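Local coordinates for MAR1 Ribonuclease (PDB 2B34), which is probably a hydrolase of the isochorismatase fold, described as a ribonuclease, at residues P53-E58 / F87-P92; D96-V101 / Y120-R125. All blocks are in the same frame, centred on the assembly; numbering follows the deposited sequence.

Contact 1: P53-E58 / F87-P92; sequences PTIVTE and FSMCIP
Met-89 lies across the side chain of a polar residue, Thr-57, and nearly the whole contact comes down to this one pair. In the parallel alpha/beta sheet of the isochorismatase fold, Thr-57 stands on strand 54-59, while Met-89 belongs to the loop that leaves strand 81-84, outermost in this chain's sheet, and passes over the sheet. The two side chains run at a slant to one another, and Met-89 touches with both ends of its thioether: CG comes within 3.4 Å of Thr-57 OG1, and CE lies 3.6 Å from Thr-57 CG2. A bend at the last torsion (chi3 74°) folds the methyl group back over the threonine instead of letting the chain run on straight. Flexible and unbranched, methionine can mould itself to a beta-branched neighbour in this way. Threonine suits the strand because its methyl packs against the thioether while its hydroxyl hydrogen-bonds to Asp-21. Met-89 also packs on the disulfide joining Cys-20 of strand 15-20 to Cys-114 of helix 114-124, and on Phe-18. With an alanine at this point the thioether would be gone, which would probably open a gap over Thr-57 and leave Ile-55 without its methyl neighbour. Two overlapping turns shape the loop around Met-89: an ST turn, in which Ser-88 OG accepts a 3.0 Å hydrogen bond from Cys-90 N, and an inverse gamma turn centred on Cys-90. At the far end of the thioether, Met-89 CE rests 3.9 Å from the carbonyl O of Ile-55 and 4.4 Å from Ile-55 CG2.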
# COMPACT_ATOMS: atom_id res chain seq x y z
N PRO A 53 -26.69 11.49 -12.22
CA PRO A 53 -26.88 10.61 -13.38
C PRO A 53 -26.35 9.21 -13.10
O PRO A 53 -25.23 9.05 -12.62
CB PRO A 53 -26.05 11.29 -14.47
CG PRO A 53 -25.98 12.71 -14.06
CD PRO A 53 -25.94 12.71 -12.58
N THR A 54 -27.18 8.21 -13.38
CA THR A 54 -26.81 6.81 -13.18
C THR A 54 -26.78 6.09 -14.53
O THR A 54 -27.66 6.30 -15.37
CB THR A 54 -27.80 6.10 -12.22
OG1 THR A 54 -27.85 6.81 -10.98
CG2 THR A 54 -27.36 4.66 -11.94
N ILE A 55 -25.76 5.26 -14.71
CA ILE A 55 -25.60 4.42 -15.90
C ILE A 55 -25.43 2.97 -15.46
O ILE A 55 -24.64 2.68 -14.56
CB ILE A 55 -24.36 4.86 -16.75
CG1 ILE A 55 -24.45 6.33 -17.18
CG2 ILE A 55 -24.14 3.91 -17.94
CD1 ILE A 55 -25.39 6.61 -18.37
N VAL A 56 -26.17 2.07 -16.09
CA VAL A 56 -26.08 0.64 -15.79
C VAL A 56 -25.68 -0.12 -17.06
O VAL A 56 -26.23 0.11 -18.13
CB VAL A 56 -27.43 0.08 -15.26
CG1 VAL A 56 -27.30 -1.39 -14.83
CG2 VAL A 56 -27.96 0.92 -14.10
N THR A 57 -24.70 -1.02 -16.92
CA THR A 57 -24.37 -1.94 -18.01
C THR A 57 -24.68 -3.38 -17.61
O THR A 57 -24.61 -3.75 -16.44
CB THR A 57 -22.88 -1.87 -18.45
OG1 THR A 57 -22.02 -2.18 -17.35
CG2 THR A 57 -22.55 -0.49 -19.03
N GLU A 58 -25.01 -4.19 -18.62
CA GLU A 58 -25.18 -5.63 -18.44
C GLU A 58 -24.33 -6.37 -19.47
O GLU A 58 -24.42 -6.11 -20.67
CB GLU A 58 -26.66 -6.02 -18.57
CG GLU A 58 -27.58 -5.26 -17.63
CD GLU A 58 -29.05 -5.65 -17.76
OE1 GLU A 58 -29.44 -6.16 -18.83
OE2 GLU A 58 -29.81 -5.42 -16.79
N PHE A 87 -15.59 -5.69 -21.96
CA PHE A 87 -15.57 -5.70 -20.49
C PHE A 87 -15.73 -4.30 -19.90
O PHE A 87 -16.38 -4.14 -18.86
CB PHE A 87 -14.32 -6.41 -19.96
CG PHE A 87 -14.25 -7.88 -20.32
CD1 PHE A 87 -15.41 -8.65 -20.40
CD2 PHE A 87 -13.03 -8.49 -20.57
CE1 PHE A 87 -15.35 -10.00 -20.73
CE2 PHE A 87 -12.96 -9.84 -20.90
CZ PHE A 87 -14.12 -10.60 -20.97
N SER A 88 -15.18 -3.30 -20.58
CA SER A 88 -15.31 -1.92 -20.12
C SER A 88 -16.71 -1.34 -20.35
O SER A 88 -17.33 -1.58 -21.39
CB SER A 88 -14.28 -1.03 -20.80
OG SER A 88 -14.48 0.33 -20.42
N MET A 89 -17.18 -0.56 -19.38
CA MET A 89 -18.44 0.17 -19.47
C MET A 89 -18.36 1.34 -20.44
O MET A 89 -19.39 1.91 -20.83
CB MET A 89 -18.84 0.72 -18.11
CG MET A 89 -19.23 -0.31 -17.09
SD MET A 89 -19.79 0.45 -15.56
CE MET A 89 -21.41 1.06 -16.03
N CYS A 90 -17.14 1.73 -20.81
CA CYS A 90 -16.93 2.87 -21.69
C CYS A 90 -17.21 2.49 -23.14
O CYS A 90 -16.30 2.21 -23.93
CB CYS A 90 -15.54 3.47 -21.49
SG CYS A 90 -15.38 4.28 -19.89
N ILE A 91 -18.50 2.46 -23.46
CA ILE A 91 -18.99 2.18 -24.80
C ILE A 91 -19.62 3.46 -25.36
O ILE A 91 -19.98 4.35 -24.58
CB ILE A 91 -20.02 1.01 -24.78
CG1 ILE A 91 -21.11 1.24 -23.72
CG2 ILE A 91 -19.29 -0.32 -24.56
CD1 ILE A 91 -22.22 0.20 -23.71
N PRO A 92 -19.73 3.58 -26.70
CA PRO A 92 -20.30 4.79 -27.33
C PRO A 92 -21.52 5.43 -26.62
O PRO A 92 -21.51 6.65 -26.43
CB PRO A 92 -20.63 4.32 -28.75
CG PRO A 92 -19.55 3.33 -29.03
CD PRO A 92 -19.30 2.60 -27.73

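Contact 2: D96-V101 / Y120-R125; sequences DTLKKV and YDLLER
Leu-98 and Leu-122 meet methyl to methyl, with CD2 of Leu-98 3.6 Å from CD2 of Leu-122, and this is the tight, buried part of the contact. It joins the short helix 95-98 to helix 114-124 above the parallel sheet. The two leucines cross at about a right angle, and the single CD2 branch of Leu-122 serves both methyls of its partner, lying 3.9 Å from Leu-98 CD1. Leucine suits Leu-98 because both methyls of its fork are used, whereas Leu-122 needs only its CD2 to span segments whose nearest CA atoms, those of Leu-98 and Leu-122, are 8.6 Å apart. Beneath them the sheet takes part, Phe-18 touching Leu-98 and Val-129 touching Leu-122.

Toward solvent the contact becomes looser. Here Arg-125, just past the end of its helix, crosses Leu-98. Its chain, extended from CG to NE (chi3 170°), lays CD 4.0 Å from Leu-98 CD1, with the guanidinium lying obliquely beside that same methyl. NH1 makes a weak hydrogen bond of 3.4 Å to the carbonyl O of Asp-121 in its own helix, which lies at the guanidinium edge and in plane. Arginine thus suits a rim position, apolar along its stem and polar at its end. Since apolar contact alone joins the two segments, their hold on each other depends on shape and the exclusion of water, with no directional bond to fix their orientation.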
# COMPACT_ATOMS: atom_id res chain seq x y z
N ASP A 96 -21.69 10.71 -24.05
CA ASP A 96 -22.38 11.97 -23.74
C ASP A 96 -22.52 12.23 -22.24
O ASP A 96 -22.40 13.37 -21.79
CB ASP A 96 -23.74 12.04 -24.43
CG ASP A 96 -23.65 12.44 -25.90
OD1 ASP A 96 -22.56 12.83 -26.36
OD2 ASP A 96 -24.69 12.37 -26.59
N THR A 97 -22.79 11.16 -21.47
CA THR A 97 -22.82 11.24 -20.01
C THR A 97 -21.46 11.65 -19.45
O THR A 97 -21.38 12.53 -18.58
CB THR A 97 -23.24 9.88 -19.38
OG1 THR A 97 -24.53 9.50 -19.87
CG2 THR A 97 -23.30 9.96 -17.85
N LEU A 98 -20.40 11.03 -19.97
CA LEU A 98 -19.04 11.25 -19.50
C LEU A 98 -18.48 12.64 -19.82
O LEU A 98 -17.61 13.14 -19.10
CB LEU A 98 -18.10 10.16 -20.03
CG LEU A 98 -18.29 8.74 -19.50
CD1 LEU A 98 -17.32 7.77 -20.17
CD2 LEU A 98 -18.15 8.68 -17.98
N LYS A 99 -18.97 13.25 -20.90
CA LYS A 99 -18.57 14.61 -21.26
C LYS A 99 -19.20 15.67 -20.35
O LYS A 99 -18.75 16.81 -20.32
CB LYS A 99 -18.88 14.89 -22.74
CG LYS A 99 -17.81 14.35 -23.69
CD LYS A 99 -18.17 14.55 -25.16
CE LYS A 99 -18.87 13.32 -25.74
NZ LYS A 99 -18.96 13.37 -27.23
N LYS A 100 -20.23 15.28 -19.60
CA LYS A 100 -20.91 16.19 -18.69
C LYS A 100 -20.37 16.13 -17.26
O LYS A 100 -20.68 17.01 -16.45
CB LYS A 100 -22.41 15.90 -18.68
CG LYS A 100 -23.20 16.53 -19.82
CD LYS A 100 -24.70 16.38 -19.60
CE LYS A 100 -25.17 17.09 -18.32
NZ LYS A 100 -26.61 16.84 -18.02
N VAL A 101 -19.58 15.11 -16.95
CA VAL A 101 -19.07 14.91 -15.59
C VAL A 101 -17.54 14.90 -15.49
O VAL A 101 -16.85 14.73 -16.49
CB VAL A 101 -19.66 13.64 -14.91
CG1 VAL A 101 -21.17 13.76 -14.74
CG2 VAL A 101 -19.30 12.37 -15.69
N TYR A 120 -9.66 2.00 -15.96
CA TYR A 120 -8.58 2.42 -16.86
C TYR A 120 -9.07 3.31 -17.99
O TYR A 120 -8.47 4.35 -18.28
CB TYR A 120 -7.87 1.21 -17.47
CG TYR A 120 -6.93 0.44 -16.56
CD1 TYR A 120 -6.53 0.95 -15.31
CD2 TYR A 120 -6.40 -0.78 -16.97
CE1 TYR A 120 -5.66 0.23 -14.49
CE2 TYR A 120 -5.52 -1.50 -16.17
CZ TYR A 120 -5.15 -0.99 -14.93
OH TYR A 120 -4.28 -1.72 -14.15
N ASP A 121 -10.16 2.89 -18.64
CA ASP A 121 -10.78 3.66 -19.72
C ASP A 121 -11.24 5.04 -19.25
O ASP A 121 -11.05 6.04 -19.95
CB ASP A 121 -11.96 2.90 -20.33
CG ASP A 121 -11.53 1.87 -21.35
OD1 ASP A 121 -10.31 1.69 -21.59
OD2 ASP A 121 -12.42 1.23 -21.94
N LEU A 122 -11.85 5.09 -18.07
CA LEU A 122 -12.30 6.35 -17.47
C LEU A 122 -11.13 7.28 -17.16
O LEU A 122 -11.18 8.47 -17.47
CB LEU A 122 -13.11 6.09 -16.20
CG LEU A 122 -14.51 5.50 -16.33
CD1 LEU A 122 -15.05 5.11 -14.97
CD2 LEU A 122 -15.45 6.48 -17.02
N LEU A 123 -10.08 6.73 -16.55
CA LEU A 123 -8.89 7.50 -16.21
C LEU A 123 -8.18 8.05 -17.46
O LEU A 123 -7.65 9.16 -17.43
CB LEU A 123 -7.92 6.67 -15.36
CG LEU A 123 -8.36 6.33 -13.93
CD1 LEU A 123 -7.43 5.30 -13.32
CD2 LEU A 123 -8.44 7.57 -13.04
N GLU A 124 -8.19 7.27 -18.54
CA GLU A 124 -7.64 7.70 -19.84
C GLU A 124 -8.37 8.93 -20.39
O GLU A 124 -7.75 9.79 -21.03
CB GLU A 124 -7.71 6.57 -20.86
CG GLU A 124 -6.56 5.58 -20.76
CD GLU A 124 -6.78 4.31 -21.56
OE1 GLU A 124 -7.83 4.18 -22.24
OE2 GLU A 124 -5.90 3.43 -21.52
N ARG A 125 -9.67 9.01 -20.14
CA ARG A 125 -10.50 10.14 -20.56
C ARG A 125 -10.36 11.37 -19.65
O ARG A 125 -11.01 12.39 -19.86
CB ARG A 125 -11.97 9.71 -20.63
CG ARG A 125 -12.34 8.92 -21.88
CD ARG A 125 -13.64 8.15 -21.68
NE ARG A 125 -14.15 7.57 -22.92
CZ ARG A 125 -13.76 6.41 -23.43
NH1 ARG A 125 -12.84 5.67 -22.83
NH2 ARG A 125 -14.30 5.98 -24.57

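How the contacts relate
Contact 1 closes along the chain before contact 2 opens, yet their centres lie only 11 Å apart, on the same side of the chain's centre. The loop 87-92 touches both contacts. Ser-88 OG, 2.7 Å from Asp-121 OD2, probably hydrogen-bonds to helix 114-124, while Cys-90 SG packs 3.6 Å from Leu-122 CD2, the same methyl that meets Leu-98. Ile-55 CD1 packs 3.4 Å from Thr-97 OG1. Phe-18 of strand 15-20 touches both Met-89 and Leu-98. Beside contact 1, the Cys-20 to Cys-114 disulfide ties that strand to helix 114-124, which carries segment 120-125. There Asp-121 is also salt-bridged to Arg-9 of the second subunit.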